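Protein-L-isoaspartate O-methyltransferase beta-aspartate methyltransferase (Plasmodium falciparum, PDB 2PBF) probably transfers a methyl group from S-adenosyl-L-methionine to L-isoaspartyl residues of damaged proteins, as a step in their repair. Local coordinates at residues Glu17-Arg22 with Tyr48-Val53; Val59-Ser62 with Met66-Leu69; Asp164-Gly169 with Glu177-Leu182; Tyr202-Lys207 with Ile211-Leu216. One frame throughout, in Å; residues are numbered along the deposited sequence.

Contact 1 of 4, residues Glu17-Arg22 with Tyr48-Val53; sequences ENLKRR and YIDTPV
Arg22 and Asp50 meet in a salt bridge made through one nitrogen and one oxygen. Arg22 NH2 lies 2.5 Å from Asp50 OD2 with an N-H...O angle of 151°; so short a distance is doubtful in detail, though the pairing is clear. Guanidinium and carboxylate planes stand 61° apart, so the two groups do not form a flat, two-pronged pair. OD2 approaches the guanidinium at its edge, and other donors also reach this oxygen. Water 1 donates to Asp50 OD2 at 2.7 Å and is itself held weakly by Arg22 NH1 at 3.4 Å, while ND1 of His65 is a further hydrogen-bond partner. Along the same NE/NH2 edge, Arg22 NE donates to Asn18 OD1 at 3.3 Å, close to the guanidinium plane but from above the amide carbonyl plane. A bend at chi3 (-77°) turns the guanidinium so that this edge serves both Asn18 and Asp50. All three arginine nitrogens have partners. Leu19 crosses Asp50 at a slant, its CD2 4.0 Å from Asp50 CG, giving the carboxylate an apolar neighbour. Asp50 is the centre of an inverse gamma turn, with Thr51 N bonding weakly to Ile49 O across it. The whole is a partly buried salt bridge, with Arg22 on its exposed side, tying the C-terminal end of helix 12-21 to the turn that leads into strand 53-56, in the N-terminal part of the methyltransferase.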
# COMPACT_ATOMS: atom_id res chain seq x y z
N GLU A 17 -4.72 19.17 3.05
CA GLU A 17 -5.38 20.09 3.97
C GLU A 17 -6.87 19.84 4.10
O GLU A 17 -7.41 20.01 5.18
CB GLU A 17 -5.11 21.53 3.53
CG GLU A 17 -3.70 22.00 3.83
CD GLU A 17 -3.41 22.03 5.34
OE1 GLU A 17 -2.23 22.28 5.71
OE2 GLU A 17 -4.36 21.83 6.14
N ASN A 18 -7.54 19.44 3.00
CA ASN A 18 -8.97 19.08 3.02
C ASN A 18 -9.24 17.81 3.84
O ASN A 18 -10.17 17.78 4.65
CB ASN A 18 -9.55 18.97 1.59
CG ASN A 18 -10.91 18.23 1.55
OD1 ASN A 18 -10.97 17.03 1.24
ND2 ASN A 18 -11.98 18.95 1.85
N LEU A 19 -8.41 16.78 3.64
CA LEU A 19 -8.45 15.57 4.47
C LEU A 19 -8.20 15.83 5.97
O LEU A 19 -8.84 15.22 6.82
CB LEU A 19 -7.46 14.51 3.94
CG LEU A 19 -7.63 14.04 2.48
CD1 LEU A 19 -6.71 12.86 2.14
CD2 LEU A 19 -9.09 13.70 2.19
N LYS A 20 -7.27 16.74 6.28
CA LYS A 20 -7.05 17.16 7.66
C LYS A 20 -8.27 17.83 8.27
O LYS A 20 -8.70 17.43 9.34
CB LYS A 20 -5.84 18.07 7.77
CG LYS A 20 -4.61 17.38 8.34
CD LYS A 20 -3.35 18.22 8.14
CE LYS A 20 -3.25 19.36 9.14
NZ LYS A 20 -2.12 20.27 8.81
N ARG A 21 -8.82 18.84 7.58
CA ARG A 21 -10.07 19.50 8.00
C ARG A 21 -11.20 18.50 8.24
O ARG A 21 -12.00 18.63 9.19
CB ARG A 21 -10.49 20.59 7.00
CG ARG A 21 -9.56 21.82 6.98
CD ARG A 21 -10.18 23.03 6.25
NE ARG A 21 -10.89 22.67 5.02
CZ ARG A 21 -10.37 22.76 3.79
NH1 ARG A 21 -9.13 23.22 3.61
NH2 ARG A 21 -11.09 22.40 2.73
N ARG A 22 -11.24 17.47 7.41
CA ARG A 22 -12.28 16.47 7.54
C ARG A 22 -11.89 15.41 8.56
O ARG A 22 -12.68 14.51 8.85
CB ARG A 22 -12.59 15.86 6.18
CG ARG A 22 -13.26 16.82 5.23
CD ARG A 22 -14.05 16.07 4.18
NE ARG A 22 -13.20 15.51 3.13
CZ ARG A 22 -13.40 14.33 2.54
NH1 ARG A 22 -14.39 13.55 2.89
NH2 ARG A 22 -12.56 13.93 1.61
N TYR A 48 -6.80 15.25 -7.81
CA TYR A 48 -6.91 15.73 -6.42
C TYR A 48 -8.30 15.66 -5.80
O TYR A 48 -8.53 16.13 -4.69
CB TYR A 48 -6.36 17.15 -6.31
CG TYR A 48 -4.96 17.22 -6.88
CD1 TYR A 48 -3.92 16.47 -6.33
CD2 TYR A 48 -4.68 18.04 -7.98
CE1 TYR A 48 -2.64 16.52 -6.84
CE2 TYR A 48 -3.38 18.12 -8.50
CZ TYR A 48 -2.37 17.35 -7.92
OH TYR A 48 -1.09 17.41 -8.43
N ILE A 49 -9.22 15.05 -6.52
CA ILE A 49 -10.54 14.84 -5.98
C ILE A 49 -10.53 13.60 -5.11
O ILE A 49 -9.91 12.59 -5.44
CB ILE A 49 -11.59 14.85 -7.09
CG1 ILE A 49 -11.61 16.27 -7.72
CG2 ILE A 49 -12.96 14.45 -6.55
CD1 ILE A 49 -12.81 16.53 -8.51
N ASP A 50 -11.20 13.69 -3.97
CA ASP A 50 -11.23 12.58 -3.03
C ASP A 50 -12.22 11.49 -3.44
O ASP A 50 -13.32 11.39 -2.90
CB ASP A 50 -11.49 13.05 -1.61
CG ASP A 50 -11.36 11.92 -0.61
OD1 ASP A 50 -10.43 11.10 -0.76
OD2 ASP A 50 -12.19 11.85 0.31
N THR A 51 -11.77 10.66 -4.37
CA THR A 51 -12.57 9.61 -4.97
C THR A 51 -11.57 8.66 -5.66
O THR A 51 -10.45 9.10 -5.96
CB THR A 51 -13.56 10.19 -6.02
OG1 THR A 51 -14.41 9.14 -6.48
CG2 THR A 51 -12.83 10.78 -7.21
N PRO A 52 -11.95 7.38 -5.88
CA PRO A 52 -11.08 6.53 -6.69
C PRO A 52 -11.15 6.97 -8.14
O PRO A 52 -12.16 7.52 -8.56
CB PRO A 52 -11.72 5.13 -6.56
CG PRO A 52 -12.65 5.21 -5.44
CD PRO A 52 -13.13 6.64 -5.41
N VAL A 53 -10.07 6.72 -8.89
CA VAL A 53 -9.99 7.19 -10.26
C VAL A 53 -9.50 6.03 -11.12
O VAL A 53 -8.43 5.45 -10.87
CB VAL A 53 -9.10 8.48 -10.41
CG1 VAL A 53 -9.08 8.98 -11.85
CG2 VAL A 53 -9.57 9.61 -9.48
O HOH W 1 -14.85 11.92 -0.01

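Contact 2 of 4, residues Val59-Ser62 with Met66-Leu69; sequences VTIS and MHAL. With SAH (S-adenosyl-L-homocysteine), chain C.
Ser62 and His67 converge on one carboxylate oxygen of S-adenosyl-L-homocysteine. SAH O accepts from Ser62 N at 3.0 Å and from His67 NE2 at 2.7 Å, both nearly straight, with N-H...O angles of 173° and 167°. A backbone N-H and an imidazole N-H thus grip the same atom. The two donors also pack on each other: the backbone carbon of Ser62 lies over one face of the imidazole, Ser62 CB is 3.7 Å from His67 NE2, and Ser62 O comes within 3.5 Å of His67 CE1. Ile61 reaches the ring differently, meeting it in plane at the edge, where its CG1 is 3.7 Å from His67 CE1. That branch is anti to the backbone N (chi1 179°), and the two side chains cross at about a right angle. In this Rossmann-like methyltransferase, strand 59-61 and the start of helix 64-74 form part of the wall of the cofactor pocket at the amino-acid end. The strand runs on along the ligand: Thr60 O is 3.3 Å from SAH CG, and Val59 CG1 lies 3.6 Å from C3' of the ribose. One shell out, Tyr93 stacks with the His67 ring and also touches Ile61. Arg39 NH1 hydrogen-bonds Ser62 O, and the side chains of Ile61 and His67 both touch Arg39. Backbone pairing with Val53 holds Ile61 in its two-stranded sheet, while Met66 CB closes against Ser62 CB at 4.1 Å and its side chain packs on Val219 and Phe221.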
# COMPACT_ATOMS: atom_id res chain seq x y z
N VAL A 59 -9.41 -1.59 -12.67
CA VAL A 59 -8.84 -1.07 -11.43
C VAL A 59 -8.70 0.44 -11.32
O VAL A 59 -8.45 1.16 -12.29
CB VAL A 59 -7.52 -1.81 -11.00
CG1 VAL A 59 -7.68 -3.35 -11.10
CG2 VAL A 59 -6.32 -1.30 -11.79
N THR A 60 -8.88 0.91 -10.10
CA THR A 60 -8.76 2.31 -9.77
C THR A 60 -7.55 2.52 -8.85
O THR A 60 -7.13 1.61 -8.11
CB THR A 60 -10.04 2.82 -9.07
OG1 THR A 60 -10.28 2.02 -7.91
CG2 THR A 60 -11.27 2.73 -10.02
N ILE A 61 -6.97 3.72 -8.91
CA ILE A 61 -6.13 4.21 -7.83
C ILE A 61 -7.14 4.53 -6.73
O ILE A 61 -8.19 5.10 -6.99
CB ILE A 61 -5.32 5.45 -8.26
CG1 ILE A 61 -4.45 5.98 -7.11
CG2 ILE A 61 -6.25 6.55 -8.77
CD1 ILE A 61 -3.46 7.09 -7.54
N SER A 62 -6.84 4.14 -5.50
CA SER A 62 -7.78 4.38 -4.39
C SER A 62 -8.04 5.88 -4.11
O SER A 62 -7.25 6.75 -4.49
CB SER A 62 -7.33 3.65 -3.13
OG SER A 62 -7.12 2.26 -3.41
N MET A 66 -8.60 6.66 1.47
CA MET A 66 -8.25 5.27 1.68
C MET A 66 -6.77 5.07 1.81
O MET A 66 -6.35 4.27 2.65
CB MET A 66 -8.82 4.34 0.61
CG MET A 66 -10.26 3.90 0.85
SD MET A 66 -10.74 3.52 2.59
CE MET A 66 -9.48 2.34 3.09
N HIS A 67 -5.98 5.80 0.99
CA HIS A 67 -4.53 5.81 1.16
C HIS A 67 -4.20 6.39 2.54
O HIS A 67 -3.34 5.85 3.27
CB HIS A 67 -3.80 6.66 0.10
CG HIS A 67 -3.84 6.10 -1.30
ND1 HIS A 67 -3.88 6.91 -2.41
CD2 HIS A 67 -3.80 4.82 -1.76
CE1 HIS A 67 -3.90 6.17 -3.50
NE2 HIS A 67 -3.83 4.89 -3.14
N ALA A 68 -4.84 7.51 2.89
CA ALA A 68 -4.52 8.19 4.15
C ALA A 68 -4.80 7.28 5.34
O ALA A 68 -3.98 7.19 6.25
CB ALA A 68 -5.30 9.48 4.28
N LEU A 69 -5.96 6.62 5.32
CA LEU A 69 -6.39 5.77 6.41
C LEU A 69 -5.47 4.55 6.57
O LEU A 69 -5.07 4.21 7.68
CB LEU A 69 -7.85 5.35 6.22
CG LEU A 69 -8.30 4.03 6.88
CD1 LEU A 69 -8.58 4.17 8.39
CD2 LEU A 69 -9.52 3.54 6.18
N SAH C . -2.82 0.67 -3.76
CA SAH C . -3.37 0.70 -5.14
CB SAH C . -4.67 -0.07 -5.17
CG SAH C . -4.99 -0.44 -6.61
SD SAH C . -6.51 -1.37 -6.74
C SAH C . -3.56 2.12 -5.68
O SAH C . -4.08 2.97 -4.96
OXT SAH C . -3.19 2.43 -6.85
C5' SAH C . -5.85 -2.96 -6.20
C4' SAH C . -4.77 -3.58 -7.09
O4' SAH C . -4.63 -4.91 -6.69
C3' SAH C . -5.06 -3.62 -8.59
O3' SAH C . -4.03 -2.92 -9.27
C2' SAH C . -5.08 -5.10 -8.94
O2' SAH C . -4.51 -5.36 -10.20
C1' SAH C . -4.24 -5.68 -7.82
N9 SAH C . -4.50 -7.10 -7.48
C8 SAH C . -5.71 -7.72 -7.47
N7 SAH C . -5.53 -8.99 -7.06
C5 SAH C . -4.21 -9.21 -6.84
C6 SAH C . -3.49 -10.34 -6.44
N6 SAH C . -4.06 -11.51 -6.19
N1 SAH C . -2.13 -10.24 -6.26
C2 SAH C . -1.49 -9.04 -6.51
N3 SAH C . -2.23 -7.95 -6.92
C4 SAH C . -3.57 -8.03 -7.08

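Contact 3 of 4, residues Asp164-Gly169 with Glu177-Leu182; sequences DAIHVG and EILVDL. With SAH (S-adenosyl-L-homocysteine), chain C.
Val168 and Leu179 reach toward each other tip to tip, CG2 of the valine 3.7 Å from CD1 of the leucine. They join strand and helix in a beta-alpha-beta crossover of the Rossmann-like fold: strand 163-168, helix 177-182, then the parallel strand 187-195. The strand and helix segments run nearly antiparallel, at 158°, with their axes 9.7 Å apart. Ile166 buries the most surface and makes the closest approach. Its CG1 branch is anti to the carbonyl carbon (chi1 -49°) and extends to place CD1 3.5 Å from Leu179 O and 4.0 Å from Leu182 CB. The other branch, CG2, meets Leu179 CD2 at 4.1 Å. Leu189 and Val87 of the flanking strands close this buried apolar layer. Polar residues gather on the solvent side: Glu177 is exposed, and Asp181, whose CB points away from the strand, forms a salt bridge with Lys157; Val180, also pointing away, is buried. Across the strand His167 faces the other way, its ND1 bonded to Asp86. Where the strand ends, Gly169 O lies 3.2 Å from C5' of S-adenosyl-L-homocysteine.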
# COMPACT_ATOMS: atom_id res chain seq x y z
N ASP A 164 7.42 -6.18 8.46
CA ASP A 164 6.91 -5.41 9.57
C ASP A 164 5.58 -4.75 9.22
O ASP A 164 4.76 -4.47 10.10
CB ASP A 164 7.95 -4.39 9.99
CG ASP A 164 9.31 -5.03 10.22
OD1 ASP A 164 9.47 -5.73 11.26
OD2 ASP A 164 10.22 -4.86 9.36
N ALA A 165 5.36 -4.52 7.92
CA ALA A 165 4.13 -3.88 7.44
C ALA A 165 3.67 -4.52 6.15
O ALA A 165 4.45 -4.64 5.19
CB ALA A 165 4.35 -2.40 7.25
N ILE A 166 2.41 -4.96 6.14
CA ILE A 166 1.80 -5.52 4.95
C ILE A 166 0.52 -4.77 4.62
O ILE A 166 -0.41 -4.72 5.40
CB ILE A 166 1.47 -7.06 5.08
CG1 ILE A 166 2.70 -7.82 5.61
CG2 ILE A 166 0.96 -7.60 3.71
CD1 ILE A 166 2.58 -9.35 5.62
N HIS A 167 0.49 -4.15 3.46
CA HIS A 167 -0.69 -3.46 3.04
C HIS A 167 -1.27 -4.22 1.88
O HIS A 167 -0.56 -4.61 0.96
CB HIS A 167 -0.39 -2.02 2.66
CG HIS A 167 -1.56 -1.32 2.06
ND1 HIS A 167 -1.76 -1.26 0.70
CD2 HIS A 167 -2.62 -0.71 2.64
CE1 HIS A 167 -2.89 -0.62 0.46
NE2 HIS A 167 -3.42 -0.27 1.62
N VAL A 168 -2.57 -4.45 1.93
CA VAL A 168 -3.20 -5.14 0.84
C VAL A 168 -4.30 -4.21 0.33
O VAL A 168 -5.21 -3.87 1.06
CB VAL A 168 -3.78 -6.49 1.31
CG1 VAL A 168 -4.16 -7.32 0.14
CG2 VAL A 168 -2.77 -7.24 2.23
N GLY A 169 -4.19 -3.82 -0.95
CA GLY A 169 -5.07 -2.79 -1.50
C GLY A 169 -6.24 -3.35 -2.31
O GLY A 169 -6.80 -2.64 -3.13
N GLU A 177 -3.48 -17.07 4.04
CA GLU A 177 -2.55 -17.58 5.06
C GLU A 177 -1.08 -17.21 4.77
O GLU A 177 -0.31 -16.98 5.71
CB GLU A 177 -2.76 -19.09 5.24
CG GLU A 177 -2.17 -19.70 6.52
CD GLU A 177 -2.49 -18.92 7.80
OE1 GLU A 177 -3.54 -18.22 7.85
OE2 GLU A 177 -1.68 -19.01 8.75
N ILE A 178 -0.71 -17.14 3.49
CA ILE A 178 0.58 -16.57 3.09
C ILE A 178 0.86 -15.20 3.73
O ILE A 178 1.96 -14.96 4.25
CB ILE A 178 0.76 -16.45 1.55
CG1 ILE A 178 2.11 -15.82 1.26
CG2 ILE A 178 -0.38 -15.66 0.89
CD1 ILE A 178 2.62 -16.06 -0.12
N LEU A 179 -0.12 -14.30 3.69
CA LEU A 179 0.07 -12.98 4.27
C LEU A 179 0.31 -13.12 5.76
O LEU A 179 1.16 -12.43 6.32
CB LEU A 179 -1.06 -12.01 3.90
CG LEU A 179 -1.22 -11.74 2.39
CD1 LEU A 179 -2.44 -10.92 2.05
CD2 LEU A 179 -0.00 -11.09 1.79
N VAL A 180 -0.38 -14.07 6.41
CA VAL A 180 -0.11 -14.39 7.82
C VAL A 180 1.31 -14.93 8.02
O VAL A 180 1.96 -14.64 9.03
CB VAL A 180 -1.18 -15.37 8.41
CG1 VAL A 180 -0.72 -15.99 9.74
CG2 VAL A 180 -2.49 -14.66 8.60
N ASP A 181 1.79 -15.72 7.07
CA ASP A 181 3.15 -16.27 7.19
C ASP A 181 4.25 -15.28 6.85
O ASP A 181 5.38 -15.43 7.29
CB ASP A 181 3.29 -17.53 6.32
CG ASP A 181 2.44 -18.68 6.85
OD1 ASP A 181 1.99 -18.62 8.02
OD2 ASP A 181 2.22 -19.63 6.08
N LEU A 182 3.90 -14.27 6.06
CA LEU A 182 4.87 -13.26 5.63
C LEU A 182 5.06 -12.23 6.72
O LEU A 182 5.97 -11.44 6.67
CB LEU A 182 4.42 -12.62 4.31
CG LEU A 182 4.61 -13.42 3.02
CD1 LEU A 182 4.21 -12.57 1.83
CD2 LEU A 182 6.03 -13.93 2.82
N SAH C . -2.82 0.67 -3.76
CA SAH C . -3.37 0.70 -5.14
CB SAH C . -4.67 -0.07 -5.17
CG SAH C . -4.99 -0.44 -6.61
SD SAH C . -6.51 -1.37 -6.74
C SAH C . -3.56 2.12 -5.68
O SAH C . -4.08 2.97 -4.96
OXT SAH C . -3.19 2.43 -6.85
C5' SAH C . -5.85 -2.96 -6.20
C4' SAH C . -4.77 -3.58 -7.09
O4' SAH C . -4.63 -4.91 -6.69
C3' SAH C . -5.06 -3.62 -8.59
O3' SAH C . -4.03 -2.92 -9.27
C2' SAH C . -5.08 -5.10 -8.94
O2' SAH C . -4.51 -5.36 -10.20
C1' SAH C . -4.24 -5.68 -7.82
N9 SAH C . -4.50 -7.10 -7.48
C8 SAH C . -5.71 -7.72 -7.47
N7 SAH C . -5.53 -8.99 -7.06
C5 SAH C . -4.21 -9.21 -6.84
C6 SAH C . -3.49 -10.34 -6.44
N6 SAH C . -4.06 -11.51 -6.19
N1 SAH C . -2.13 -10.24 -6.26
C2 SAH C . -1.49 -9.04 -6.51
N3 SAH C . -2.23 -7.95 -6.92
C4 SAH C . -3.57 -8.03 -7.08

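Contact 4 of 4, residues Tyr202-Lys207 with Ile211-Leu216; sequences YEITKK and IIKDRL
Residues 202-205 and 212-216 pair as the antiparallel arms of a beta hairpin, Thr205 with Ile212 and Glu203 with Asp214 being the hydrogen-bonded pairs. The first is closed both ways, Thr205 N to Ile212 O at 3.1 Å and Ile212 N to Thr205 O at 2.8 Å. In the second, Glu203 N bonds Asp214 O at 2.9 Å, but the return bond, Asp214 N to Glu203 O, is weak and bent to 123°. Water 2 also donates to Glu203 O, at 2.7 Å, and to Ile212 O, while sharing a hydrogen bond with Thr205 OG1. On the face carrying Tyr202, Ile204, Lys213 and Arg215, the tyrosine ring receives Arg215 CA over one face, offset toward the rim, in a CH-pi contact 4.1 Å from its centroid and 26° off the normal. Further out, Arg215 CG lies 3.3 Å from the phenol OH. Lys213 and Ile204 lie side by side, with Lys213 CG 3.7 Å from Ile204 CG1, before the lysine end leads away. On the other face Glu203, its CG anti to the backbone N (chi1 179°) and its chain extended, brings OE2 to 4.5 Å from Asp214 OD2. These like charges are probably eased by Arg73, which forms a salt bridge with Glu203 OE1. Glu195 receives both Tyr202 OH and Arg215 NE. Strand 187-195 flanks residues 202-205 on the other side, strand 212-219 is outermost in the sheet, and Lys206 NZ reaches Val180 O on helix 177-182.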
# COMPACT_ATOMS: atom_id res chain seq x y z
N TYR A 202 -9.47 -4.99 8.09
CA TYR A 202 -8.88 -5.64 9.26
C TYR A 202 -7.45 -5.19 9.52
O TYR A 202 -6.66 -5.05 8.59
CB TYR A 202 -8.90 -7.17 9.09
CG TYR A 202 -10.16 -7.81 9.57
CD1 TYR A 202 -11.27 -7.93 8.74
CD2 TYR A 202 -10.25 -8.30 10.88
CE1 TYR A 202 -12.44 -8.51 9.19
CE2 TYR A 202 -11.41 -8.88 11.35
CZ TYR A 202 -12.50 -8.99 10.51
OH TYR A 202 -13.65 -9.58 11.00
N GLU A 203 -7.14 -4.98 10.78
CA GLU A 203 -5.75 -4.85 11.20
C GLU A 203 -5.32 -6.11 11.97
O GLU A 203 -5.80 -6.39 13.08
CB GLU A 203 -5.55 -3.59 12.03
CG GLU A 203 -4.14 -3.41 12.54
CD GLU A 203 -3.99 -2.16 13.34
OE1 GLU A 203 -4.20 -1.06 12.78
OE2 GLU A 203 -3.68 -2.28 14.55
N ILE A 204 -4.40 -6.85 11.37
CA ILE A 204 -3.90 -8.07 11.94
C ILE A 204 -2.47 -7.87 12.45
O ILE A 204 -1.62 -7.32 11.74
CB ILE A 204 -4.01 -9.20 10.92
CG1 ILE A 204 -5.49 -9.34 10.51
CG2 ILE A 204 -3.47 -10.48 11.51
CD1 ILE A 204 -5.72 -9.86 9.14
N THR A 205 -2.22 -8.29 13.69
CA THR A 205 -0.91 -8.16 14.35
C THR A 205 -0.41 -9.53 14.81
O THR A 205 -1.21 -10.43 15.04
CB THR A 205 -1.00 -7.21 15.55
OG1 THR A 205 -1.75 -6.04 15.17
CG2 THR A 205 0.39 -6.77 16.01
N LYS A 206 0.91 -9.70 14.92
CA LYS A 206 1.49 -10.92 15.50
C LYS A 206 2.13 -10.58 16.84
O LYS A 206 2.89 -9.61 16.94
CB LYS A 206 2.54 -11.51 14.55
CG LYS A 206 2.93 -12.96 14.83
CD LYS A 206 3.60 -13.63 13.60
CE LYS A 206 2.58 -14.14 12.60
NZ LYS A 206 3.23 -14.74 11.41
N LYS A 207 1.80 -11.34 17.89
CA LYS A 207 2.37 -11.08 19.22
C LYS A 207 3.00 -12.31 19.91
O LYS A 207 3.74 -12.19 20.90
CB LYS A 207 1.39 -10.31 20.13
CG LYS A 207 1.16 -8.87 19.68
CD LYS A 207 1.25 -7.86 20.84
CE LYS A 207 0.07 -7.98 21.83
NZ LYS A 207 0.05 -6.88 22.85
N ILE A 211 -1.49 -14.28 16.42
CA ILE A 211 -2.20 -13.34 15.54
C ILE A 211 -3.45 -12.77 16.21
O ILE A 211 -4.34 -13.53 16.59
CB ILE A 211 -2.59 -13.95 14.12
CG1 ILE A 211 -4.10 -14.24 14.03
CG2 ILE A 211 -1.74 -15.17 13.76
CD1 ILE A 211 -4.68 -14.10 12.65
N ILE A 212 -3.51 -11.45 16.36
CA ILE A 212 -4.71 -10.80 16.87
C ILE A 212 -5.45 -9.99 15.78
O ILE A 212 -4.89 -9.08 15.16
CB ILE A 212 -4.48 -10.01 18.20
CG1 ILE A 212 -4.07 -8.56 17.96
CG2 ILE A 212 -3.49 -10.74 19.12
CD1 ILE A 212 -4.78 -7.58 18.89
N LYS A 213 -6.70 -10.37 15.54
CA LYS A 213 -7.48 -9.83 14.44
C LYS A 213 -8.36 -8.69 14.94
O LYS A 213 -9.05 -8.83 15.96
CB LYS A 213 -8.33 -10.94 13.82
CG LYS A 213 -8.21 -11.06 12.33
CD LYS A 213 -9.07 -12.20 11.80
CE LYS A 213 -8.36 -13.56 11.87
NZ LYS A 213 -9.09 -14.59 11.07
N ASP A 214 -8.30 -7.56 14.25
CA ASP A 214 -8.94 -6.33 14.72
C ASP A 214 -9.84 -5.77 13.62
O ASP A 214 -9.35 -5.26 12.60
CB ASP A 214 -7.87 -5.32 15.12
CG ASP A 214 -8.42 -4.15 15.92
OD1 ASP A 214 -9.65 -3.99 16.05
OD2 ASP A 214 -7.57 -3.38 16.42
N ARG A 215 -11.14 -5.89 13.84
CA ARG A 215 -12.17 -5.53 12.86
C ARG A 215 -12.33 -4.01 12.88
O ARG A 215 -12.75 -3.45 13.89
CB ARG A 215 -13.49 -6.24 13.23
CG ARG A 215 -14.42 -6.50 12.03
CD ARG A 215 -15.88 -6.91 12.39
NE ARG A 215 -16.80 -6.25 11.45
CZ ARG A 215 -17.30 -5.02 11.61
NH1 ARG A 215 -17.02 -4.33 12.71
NH2 ARG A 215 -18.08 -4.48 10.69
N LEU A 216 -11.98 -3.34 11.80
CA LEU A 216 -11.96 -1.87 11.82
C LEU A 216 -13.29 -1.27 11.41
O LEU A 216 -14.07 -0.87 12.26
CB LEU A 216 -10.79 -1.29 10.99
CG LEU A 216 -9.37 -1.55 11.55
CD1 LEU A 216 -8.32 -0.86 10.70
CD2 LEU A 216 -9.22 -1.15 13.03
O HOH W 2 -4.69 -6.24 15.56

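How the contacts relate
From the N terminus, contact 1 closes the loop running from helix 12-21 through helix 28-35 to the turn before strand 53-56. Contact 2 follows directly and spans a short connection, from strand 59-61 to helix 64-74; the two meet through the pairing of Val53 with Ile61. Far along the chain, contact 3 closes the step from strand 163-168 to helix 177-182, and contact 4 closes the hairpin at the edge of the same sheet. All four lie in series, without nesting or crossing. Contacts 2 and 3 both touch S-adenosyl-L-homocysteine, their centres about 18 Å apart, and contacts 3 and 4 touch between helix 177-182 and the start of the hairpin turn.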